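PDB 7BZV: 2-aminomuconic 6-semialdehyde dehydrogenase from Pseudomonas sp., which probably catalyses the NAD+-dependent oxidation of 2-aminomuconic 6-semialdehyde to 2-aminomuconate in the breakdown of 2-aminophenol, working as a tetramer. Local coordinates for residues B[419-424]-B[434-439]; B[43-48]-B[173-178]; B[312-317]-B[371-376]; B[85-90]-B[101-106]. One frame throughout, in Å; residues are numbered along the deposited sequence.

How the contacts relate
Contacts 1, 2 and 4 are built from buried residues, whereas contact 3 is only partly buried and lies toward the surface. Contacts 1 and 3 reach the same seven-stranded sheet, at strands 418-422 and 374-377; contact 2 covers a strand of the other large sheet, and contact 4 joins two helices. Their chemistry follows their place. The first three are small apolar packings of alanine, valine, isoleucine, leucine, methionine and proline, while contact 4 adds two carboxylates bridged by a water. Contacts 2 and 4 come nearest each other, about 8 Å between nearest atoms, and contact 1 differs from the others in being bordered by neighbouring subunits.

Contact 1 of 4, residues B[419-424]-B[434-439]; sequences ATIWTT and ELMRVG
Met436 lays its thioether over the methyl of Ala419, with CG 3.8 Å from Ala419 CB and SD reaching on toward Ile421, 4.1 Å from its CD1. The bend at chi2 (-68°) sets the sulfur beside Ala419 CB and Ile421 CD1, and chi3 (96°) turns only the terminal methyl CE; a flexible, unbranched residue suits a place where one side chain must serve two partners. Ile421 sends CG1 to the side opposite its carbonyl carbon (chi1 -47°), and the two side chains cross at a slant, CD1 being the atom that meets the sulfur. Val438 closes the other flank: CG2 stands 4.1 Å from the backbone N of Ala419, and CG1 is 4.3 Å from the alanine CB. With only a methyl at 419, the two backbones can come close, the CA atoms of Ala419 and Val438 being 6.8 Å apart. The contact is wholly apolar and buried. It belongs to a beta-alpha-beta unit in which strand 418-422 runs through helix 426-435 to the parallel strand 440-443, and residues 436-439 form the return from helix to strand. Helix 403-411 covers Met436 through Ile407 and Ala410, Val432 of helix 426-435 packs on Ile421, and the O of Val438 accepts a hydrogen bond from Thr479 of a neighbouring subunit.

Contact 2 of 4, residues B[43-48]-B[173-178]; sequences DAAVKA and AVVVKP
Residues 43-48 are a stretch of regular helix, with backbone bonds from Lys47 N to Asp43 O and from Ala48 N to Ala44 O, while residues 173-177 are extended strand. The two backbones approach most closely at Ala45 and Val175, whose CA atoms lie 6.5 Å apart, an approach that the small alanine side chain allows. Ala45 directs its CB at the strand, and Val175 directs its own back at the helix. The valine meets the alanine methyl with both branches, CG2 at 3.8 Å from Ala45 CB and CG1 at 4.0 Å, so that the methyl sits against the fork of the side chain. This follows from the first torsion (-180°): CG1 lies opposite the backbone N and CG2 opposite the carbonyl carbon. Strand 173-177 is part of the larger mixed sheet, pairing in parallel with strands 134-150 and 203-205, in the Rossmann-like NAD-binding region of the aldehyde dehydrogenase fold. Helix 39-52 covers one face of it here, and helix 156-169 packs on the other through Val174 and Val176. A beta-branched valine suits the strand, since its bulk stays close to an extended backbone. Val46 adds a more distant touch, its CG2 4.3 Å from Val175 CG2. Nearby, Ile218 of helix 214-220 also packs on Val175, and Ala45 rests on Asn204 of strand 203-205.

Contact 3 of 4, residues B[312-317]-B[371-376]; sequences KALKVD and VEPTVI
Pro373 buries more surface here than any other residue, its ring set against two branched side chains of the opposite segment, Val316 and Leu314. Val316 meets the end of the ring next to the nitrogen, CG2 lying 4.0 Å from Pro373 CD, and the two side chains pass each other in opposite directions. Leu314 comes in at the tip, with CD2 4.2 Å from Pro373 CG, and crosses the ring at a slant. Each partner is placed by its first torsion. In Leu314 the CG lies opposite the backbone N (chi1 -169°), and the further turn at chi2 (72°) brings CD2 round to the proline. In Val316 the methyl CG2 is the one opposite the carbonyl carbon, which points it at the ring. Residues 314 and 316, two apart in an extended loop, thus face the same side, while the intervening Lys315 turns outward to salt bridges with Glu321 and Asp323. The loop follows helix 297-312, and the proline leads into strand 374-377 of the seven-stranded sheet at the core of what is, in this family, the catalytic domain. A proline fits this approach, since its rigid ring offers a compact apolar surface and it has no N-H to be paired. Just beyond it, Thr374 OG1 donates a 2.7 Å hydrogen bond to Glu372 O, coming from above the carbonyl plane and spanning the proline. Ile311 of helix 297-312 packs on Pro373 too, and on Val375, while Asp317 forms a salt bridge with Arg365.

Contact 4 of 4, residues B[85-90]-B[101-106]; sequences DAEMAD and IDIPRG
Glu87 and Ile103 touch along the aliphatic part of the glutamate, Ile103 CD1 lying 4.1 Å from Glu87 CB. The isoleucine has CG1 opposite its carbonyl carbon (chi1 -87°), and its chi2 of 47° swings CD1 across to the other helix although the side chain leaves its own helix at a slant. Glu87 starts with CG opposite the backbone N and then bends at chi2 (86°), which carries the carboxylate past the isoleucine toward Asp102. There Glu87 OE2 and Asp102 OD2 stand 4.2 Å apart, and one water bridges them from the side, donating to Glu87 OE2 at 2.8 Å and to Asp102 OD2 at 2.7 Å. The two like charges would probably repel, but each has further partners: Asp102 OD2 forms a salt bridge with Lys93, Glu87 OE1 a hydrogen bond with Thr185, and Glu87 OE2 another with Leu157 N. These bonds and the water probably offset the cost of burying two acidic groups side by side. Helix 80-91 and helix 95-119, the latter kinked near Pro104, are joined here by a short connection that includes Lys93. Phe83 and Leu84 of the first helix also pack on Ile103, and helix 156-169 borders the pair, with its Pro156 against Glu87.

Contact 1 of 4, residues B[419-424]-B[434-439]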
# COMPACT_ATOMS: atom_id res chain seq x y z
N ALA B 419 -12.48 -2.49 23.51
CA ALA B 419 -12.03 -1.98 24.80
C ALA B 419 -11.92 -0.45 24.74
O ALA B 419 -11.80 0.13 23.66
CB ALA B 419 -10.69 -2.57 25.23
N THR B 420 -12.03 0.19 25.90
CA THR B 420 -11.83 1.63 26.02
C THR B 420 -10.96 1.90 27.24
O THR B 420 -11.29 1.47 28.35
CB THR B 420 -13.16 2.39 26.08
OG1 THR B 420 -12.92 3.82 26.19
CG2 THR B 420 -14.02 1.93 27.25
N ILE B 421 -9.85 2.60 27.02
CA ILE B 421 -8.80 2.86 27.99
C ILE B 421 -8.68 4.37 28.20
O ILE B 421 -8.51 5.10 27.23
CB ILE B 421 -7.43 2.38 27.49
CG1 ILE B 421 -7.48 0.96 26.90
CG2 ILE B 421 -6.36 2.50 28.55
CD1 ILE B 421 -7.84 -0.02 27.90
N TRP B 422 -8.58 4.80 29.46
CA TRP B 422 -8.51 6.22 29.82
C TRP B 422 -7.25 6.44 30.66
O TRP B 422 -7.15 5.93 31.79
CB TRP B 422 -9.78 6.65 30.58
CG TRP B 422 -10.99 6.62 29.65
CD1 TRP B 422 -11.76 5.53 29.34
CD2 TRP B 422 -11.51 7.70 28.85
NE1 TRP B 422 -12.70 5.86 28.42
CE2 TRP B 422 -12.57 7.17 28.09
CE3 TRP B 422 -11.19 9.05 28.72
CZ2 TRP B 422 -13.33 7.95 27.24
CZ3 TRP B 422 -11.93 9.82 27.86
CH2 TRP B 422 -12.99 9.26 27.13
N THR B 423 -6.30 7.19 30.10
CA THR B 423 -5.05 7.57 30.75
C THR B 423 -4.47 8.74 29.99
O THR B 423 -4.70 8.88 28.78
CB THR B 423 -4.03 6.41 30.76
OG1 THR B 423 -2.79 6.84 31.32
CG2 THR B 423 -3.72 5.97 29.33
N THR B 424 -3.71 9.59 30.68
CA THR B 424 -2.94 10.63 30.01
C THR B 424 -1.47 10.26 29.89
O THR B 424 -0.68 11.09 29.43
CB THR B 424 -3.08 11.99 30.74
OG1 THR B 424 -2.65 11.86 32.10
CG2 THR B 424 -4.53 12.40 30.71
N GLU B 434 -2.75 -1.78 23.00
CA GLU B 434 -2.33 -2.77 22.01
C GLU B 434 -2.42 -4.20 22.53
O GLU B 434 -2.49 -5.13 21.73
CB GLU B 434 -0.89 -2.54 21.54
CG GLU B 434 -0.68 -1.40 20.58
CD GLU B 434 0.80 -1.14 20.29
OE1 GLU B 434 1.21 0.07 20.31
OE2 GLU B 434 1.53 -2.14 20.09
N LEU B 435 -2.33 -4.39 23.84
CA LEU B 435 -2.39 -5.72 24.43
C LEU B 435 -3.81 -6.18 24.68
O LEU B 435 -4.00 -7.31 25.11
CB LEU B 435 -1.59 -5.73 25.73
CG LEU B 435 -0.06 -5.67 25.55
CD1 LEU B 435 0.62 -5.46 26.91
CD2 LEU B 435 0.47 -6.92 24.83
N MET B 436 -4.80 -5.31 24.50
CA MET B 436 -6.20 -5.72 24.60
C MET B 436 -6.49 -6.71 23.49
O MET B 436 -6.19 -6.43 22.33
CB MET B 436 -7.14 -4.51 24.45
CG MET B 436 -6.97 -3.45 25.53
SD MET B 436 -7.51 -4.08 27.14
CE MET B 436 -5.99 -4.62 27.88
N ARG B 437 -7.10 -7.85 23.82
CA ARG B 437 -7.35 -8.88 22.80
C ARG B 437 -8.72 -8.61 22.18
O ARG B 437 -9.73 -9.26 22.46
CB ARG B 437 -7.28 -10.28 23.40
CG ARG B 437 -6.85 -11.35 22.34
CD ARG B 437 -7.11 -12.77 22.78
NE ARG B 437 -8.52 -13.02 23.02
CZ ARG B 437 -9.32 -13.73 22.22
NH1 ARG B 437 -8.84 -14.27 21.11
NH2 ARG B 437 -10.60 -13.88 22.54
N VAL B 438 -8.76 -7.58 21.33
CA VAL B 438 -10.02 -7.06 20.82
C VAL B 438 -9.79 -6.60 19.39
O VAL B 438 -8.64 -6.43 18.95
CB VAL B 438 -10.56 -5.91 21.69
CG1 VAL B 438 -10.79 -6.38 23.15
CG2 VAL B 438 -9.62 -4.74 21.61
N GLY B 439 -10.88 -6.36 18.67
CA GLY B 439 -10.77 -5.80 17.34
C GLY B 439 -10.57 -4.30 17.34
O GLY B 439 -9.93 -3.76 16.42

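Contact 2 of 4, residues B[43-48]-B[173-178]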
# COMPACT_ATOMS: atom_id res chain seq x y z
N ASP B 43 -35.84 -17.80 -2.40
CA ASP B 43 -35.34 -18.40 -3.64
C ASP B 43 -35.51 -17.43 -4.80
O ASP B 43 -34.58 -17.24 -5.60
CB ASP B 43 -36.09 -19.70 -3.91
CG ASP B 43 -35.18 -20.81 -4.42
OD1 ASP B 43 -34.56 -20.63 -5.48
OD2 ASP B 43 -35.09 -21.86 -3.74
N ALA B 44 -36.68 -16.80 -4.91
CA ALA B 44 -36.90 -15.82 -5.99
C ALA B 44 -35.90 -14.68 -5.89
O ALA B 44 -35.34 -14.24 -6.90
CB ALA B 44 -38.34 -15.30 -5.94
N ALA B 45 -35.64 -14.20 -4.67
CA ALA B 45 -34.68 -13.12 -4.50
C ALA B 45 -33.29 -13.54 -4.95
O ALA B 45 -32.59 -12.78 -5.63
CB ALA B 45 -34.69 -12.66 -3.05
N VAL B 46 -32.85 -14.73 -4.55
CA VAL B 46 -31.49 -15.14 -4.91
C VAL B 46 -31.36 -15.26 -6.42
O VAL B 46 -30.34 -14.89 -7.02
CB VAL B 46 -31.11 -16.45 -4.19
CG1 VAL B 46 -29.80 -16.99 -4.76
CG2 VAL B 46 -30.97 -16.24 -2.64
N LYS B 47 -32.40 -15.79 -7.06
CA LYS B 47 -32.35 -15.99 -8.50
C LYS B 47 -32.42 -14.66 -9.23
O LYS B 47 -31.71 -14.44 -10.21
CB LYS B 47 -33.46 -16.95 -8.92
CG LYS B 47 -33.26 -18.37 -8.33
CD LYS B 47 -31.87 -18.99 -8.70
CE LYS B 47 -31.37 -18.57 -10.11
NZ LYS B 47 -29.88 -18.78 -10.30
N ALA B 48 -33.26 -13.73 -8.73
CA ALA B 48 -33.26 -12.38 -9.28
C ALA B 48 -31.88 -11.70 -9.13
O ALA B 48 -31.48 -10.94 -10.02
CB ALA B 48 -34.34 -11.54 -8.61
N ALA B 173 -25.14 -8.37 -6.10
CA ALA B 173 -26.53 -8.15 -5.70
C ALA B 173 -26.66 -8.56 -4.24
O ALA B 173 -25.85 -9.34 -3.74
CB ALA B 173 -27.50 -8.98 -6.55
N VAL B 174 -27.69 -8.05 -3.56
CA VAL B 174 -27.87 -8.41 -2.16
C VAL B 174 -29.28 -8.92 -1.91
O VAL B 174 -30.24 -8.53 -2.58
CB VAL B 174 -27.54 -7.26 -1.16
CG1 VAL B 174 -26.11 -6.85 -1.32
CG2 VAL B 174 -28.45 -6.07 -1.34
N VAL B 175 -29.37 -9.85 -0.96
CA VAL B 175 -30.64 -10.26 -0.35
C VAL B 175 -30.53 -9.97 1.13
O VAL B 175 -29.69 -10.57 1.82
CB VAL B 175 -30.95 -11.74 -0.60
CG1 VAL B 175 -32.27 -12.10 0.05
CG2 VAL B 175 -31.02 -12.02 -2.09
N VAL B 176 -31.39 -9.08 1.61
CA VAL B 176 -31.25 -8.42 2.91
C VAL B 176 -32.44 -8.81 3.76
O VAL B 176 -33.59 -8.69 3.30
CB VAL B 176 -31.19 -6.89 2.73
CG1 VAL B 176 -31.70 -6.20 3.94
CG2 VAL B 176 -29.79 -6.48 2.34
N LYS B 177 -32.19 -9.26 4.98
CA LYS B 177 -33.28 -9.52 5.92
C LYS B 177 -33.07 -8.70 7.18
O LYS B 177 -32.19 -9.04 8.00
CB LYS B 177 -33.37 -10.99 6.30
CG LYS B 177 -34.67 -11.30 7.13
CD LYS B 177 -34.38 -12.19 8.35
CE LYS B 177 -34.61 -11.51 9.71
NZ LYS B 177 -34.31 -12.42 10.85
N PRO B 178 -33.82 -7.63 7.40
CA PRO B 178 -33.66 -6.85 8.63
C PRO B 178 -34.30 -7.58 9.79
O PRO B 178 -35.12 -8.49 9.61
CB PRO B 178 -34.41 -5.55 8.33
CG PRO B 178 -35.58 -6.05 7.39
CD PRO B 178 -34.93 -7.13 6.55

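Contact 3 of 4, residues B[312-317]-B[371-376]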
# COMPACT_ATOMS: atom_id res chain seq x y z
N LYS B 312 -27.95 9.91 37.73
CA LYS B 312 -29.15 10.58 38.20
C LYS B 312 -29.56 11.67 37.21
O LYS B 312 -30.75 11.90 36.99
CB LYS B 312 -28.95 11.19 39.60
CG LYS B 312 -29.19 10.27 40.78
CD LYS B 312 -28.96 10.98 42.14
CE LYS B 312 -28.30 10.07 43.19
NZ LYS B 312 -27.63 10.85 44.30
N ALA B 313 -28.59 12.36 36.63
CA ALA B 313 -28.92 13.42 35.68
C ALA B 313 -29.23 12.91 34.27
O ALA B 313 -29.60 13.71 33.41
CB ALA B 313 -27.77 14.44 35.61
N LEU B 314 -29.09 11.61 34.01
CA LEU B 314 -29.31 11.11 32.66
C LEU B 314 -30.79 11.12 32.35
O LEU B 314 -31.60 10.55 33.09
CB LEU B 314 -28.72 9.70 32.53
CG LEU B 314 -28.64 9.15 31.10
CD1 LEU B 314 -27.54 9.88 30.32
CD2 LEU B 314 -28.39 7.64 31.04
N LYS B 315 -31.18 11.81 31.29
CA LYS B 315 -32.60 12.00 31.02
C LYS B 315 -33.14 10.76 30.32
O LYS B 315 -32.86 10.52 29.14
CB LYS B 315 -32.84 13.26 30.19
CG LYS B 315 -34.32 13.51 29.88
CD LYS B 315 -34.56 14.93 29.39
CE LYS B 315 -36.03 15.32 29.57
NZ LYS B 315 -36.59 15.91 28.33
N VAL B 316 -33.92 9.97 31.06
CA VAL B 316 -34.64 8.80 30.55
C VAL B 316 -36.09 9.22 30.36
O VAL B 316 -36.87 9.28 31.32
CB VAL B 316 -34.52 7.62 31.52
CG1 VAL B 316 -35.14 6.36 30.92
CG2 VAL B 316 -33.08 7.42 31.90
N ASP B 317 -36.50 9.52 29.14
CA ASP B 317 -37.79 10.19 28.96
C ASP B 317 -38.23 10.01 27.52
O ASP B 317 -37.60 9.29 26.75
CB ASP B 317 -37.68 11.68 29.29
CG ASP B 317 -38.93 12.24 29.95
OD1 ASP B 317 -40.06 12.08 29.42
OD2 ASP B 317 -38.76 12.85 31.01
N VAL B 371 -36.12 0.28 31.08
CA VAL B 371 -35.30 -0.16 32.20
C VAL B 371 -34.37 0.99 32.63
O VAL B 371 -34.01 1.84 31.83
CB VAL B 371 -34.48 -1.42 31.80
CG1 VAL B 371 -33.47 -1.06 30.71
CG2 VAL B 371 -33.82 -1.99 33.00
N GLU B 372 -33.98 0.98 33.89
CA GLU B 372 -33.10 2.02 34.44
C GLU B 372 -31.63 1.77 34.09
O GLU B 372 -31.15 0.63 34.15
CB GLU B 372 -33.23 2.07 35.95
CG GLU B 372 -34.59 2.51 36.44
CD GLU B 372 -34.68 2.48 37.94
OE1 GLU B 372 -34.08 1.57 38.54
OE2 GLU B 372 -35.34 3.37 38.50
N PRO B 373 -30.88 2.83 33.82
CA PRO B 373 -29.42 2.70 33.75
C PRO B 373 -28.87 2.23 35.09
O PRO B 373 -29.22 2.77 36.14
CB PRO B 373 -28.95 4.11 33.39
CG PRO B 373 -30.09 5.04 33.84
CD PRO B 373 -31.33 4.23 33.67
N THR B 374 -28.02 1.21 35.06
CA THR B 374 -27.72 0.43 36.25
C THR B 374 -26.22 0.23 36.37
O THR B 374 -25.52 0.02 35.38
CB THR B 374 -28.49 -0.91 36.20
OG1 THR B 374 -29.90 -0.63 36.16
CG2 THR B 374 -28.22 -1.81 37.40
N VAL B 375 -25.72 0.30 37.60
CA VAL B 375 -24.33 -0.00 37.88
C VAL B 375 -24.29 -0.94 39.08
O VAL B 375 -24.88 -0.62 40.12
CB VAL B 375 -23.50 1.26 38.17
CG1 VAL B 375 -22.16 0.85 38.71
CG2 VAL B 375 -23.36 2.10 36.94
N ILE B 376 -23.55 -2.05 38.96
CA ILE B 376 -23.37 -2.95 40.09
C ILE B 376 -21.89 -3.03 40.46
O ILE B 376 -21.01 -2.66 39.69
CB ILE B 376 -23.93 -4.36 39.83
CG1 ILE B 376 -23.33 -4.95 38.55
CG2 ILE B 376 -25.46 -4.33 39.74
CD1 ILE B 376 -23.68 -6.43 38.29

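Contact 4 of 4, residues B[85-90]-B[101-106]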
# COMPACT_ATOMS: atom_id res chain seq x y z
N ASP B 85 -37.57 9.03 11.35
CA ASP B 85 -38.87 8.72 11.95
C ASP B 85 -39.06 7.22 12.07
O ASP B 85 -39.44 6.71 13.13
CB ASP B 85 -40.00 9.32 11.10
CG ASP B 85 -40.07 10.86 11.16
OD1 ASP B 85 -39.47 11.47 12.06
OD2 ASP B 85 -40.74 11.46 10.31
N ALA B 86 -38.76 6.49 10.99
CA ALA B 86 -38.95 5.05 11.03
C ALA B 86 -38.02 4.40 12.05
O ALA B 86 -38.44 3.49 12.78
CB ALA B 86 -38.72 4.45 9.64
N GLU B 87 -36.75 4.83 12.08
CA GLU B 87 -35.81 4.22 13.01
C GLU B 87 -36.23 4.47 14.45
O GLU B 87 -36.18 3.56 15.30
CB GLU B 87 -34.40 4.77 12.74
CG GLU B 87 -33.29 3.93 13.36
CD GLU B 87 -32.86 2.81 12.45
OE1 GLU B 87 -33.74 2.21 11.77
OE2 GLU B 87 -31.63 2.53 12.39
N MET B 88 -36.69 5.68 14.75
CA MET B 88 -37.07 6.00 16.13
C MET B 88 -38.33 5.25 16.54
O MET B 88 -38.45 4.81 17.69
CB MET B 88 -37.25 7.51 16.27
CG MET B 88 -35.88 8.17 16.35
SD MET B 88 -35.80 9.90 16.73
CE MET B 88 -36.34 10.67 15.32
N ALA B 89 -39.28 5.07 15.62
CA ALA B 89 -40.51 4.37 15.99
C ALA B 89 -40.21 2.91 16.29
O ALA B 89 -40.71 2.35 17.27
CB ALA B 89 -41.53 4.47 14.86
N ASP B 90 -39.36 2.28 15.47
CA ASP B 90 -39.09 0.85 15.61
C ASP B 90 -38.33 0.56 16.90
O ASP B 90 -38.54 -0.49 17.52
CB ASP B 90 -38.27 0.34 14.42
CG ASP B 90 -39.07 0.20 13.15
OD1 ASP B 90 -40.29 0.45 13.13
OD2 ASP B 90 -38.45 -0.18 12.12
N ILE B 101 -26.07 9.66 15.26
CA ILE B 101 -25.34 8.44 15.00
C ILE B 101 -26.00 7.64 13.89
O ILE B 101 -25.43 7.46 12.81
CB ILE B 101 -25.20 7.61 16.30
CG1 ILE B 101 -24.29 8.39 17.26
CG2 ILE B 101 -24.69 6.20 16.00
CD1 ILE B 101 -24.04 7.71 18.54
N ASP B 102 -27.21 7.14 14.15
CA ASP B 102 -27.77 6.13 13.25
C ASP B 102 -27.92 6.65 11.83
O ASP B 102 -27.46 6.00 10.87
CB ASP B 102 -29.10 5.62 13.79
CG ASP B 102 -28.93 5.01 15.16
OD1 ASP B 102 -28.87 5.78 16.14
OD2 ASP B 102 -28.78 3.78 15.24
N ILE B 103 -28.58 7.77 11.65
CA ILE B 103 -28.93 8.17 10.29
C ILE B 103 -27.67 8.74 9.63
O ILE B 103 -27.38 8.38 8.48
CB ILE B 103 -30.10 9.16 10.27
CG1 ILE B 103 -31.45 8.44 10.26
CG2 ILE B 103 -30.04 10.01 9.02
CD1 ILE B 103 -31.62 7.32 11.25
N PRO B 104 -26.91 9.63 10.29
CA PRO B 104 -25.71 10.17 9.61
C PRO B 104 -24.66 9.12 9.29
O PRO B 104 -24.13 9.13 8.18
CB PRO B 104 -25.17 11.21 10.61
CG PRO B 104 -26.47 11.68 11.36
CD PRO B 104 -27.21 10.37 11.53
N ARG B 105 -24.33 8.22 10.22
CA ARG B 105 -23.40 7.13 9.90
C ARG B 105 -23.99 6.18 8.87
O ARG B 105 -23.27 5.66 8.00
CB ARG B 105 -23.03 6.36 11.16
CG ARG B 105 -22.20 7.24 12.17
CD ARG B 105 -21.56 6.40 13.32
NE ARG B 105 -21.00 7.24 14.39
CZ ARG B 105 -20.29 6.79 15.43
NH1 ARG B 105 -20.01 5.49 15.56
NH2 ARG B 105 -19.83 7.63 16.34
N GLY B 106 -25.29 5.95 8.91
CA GLY B 106 -25.88 5.09 7.88
C GLY B 106 -25.70 5.64 6.49
O GLY B 106 -25.46 4.90 5.53
O HOH W 1 -28.91 2.37 12.94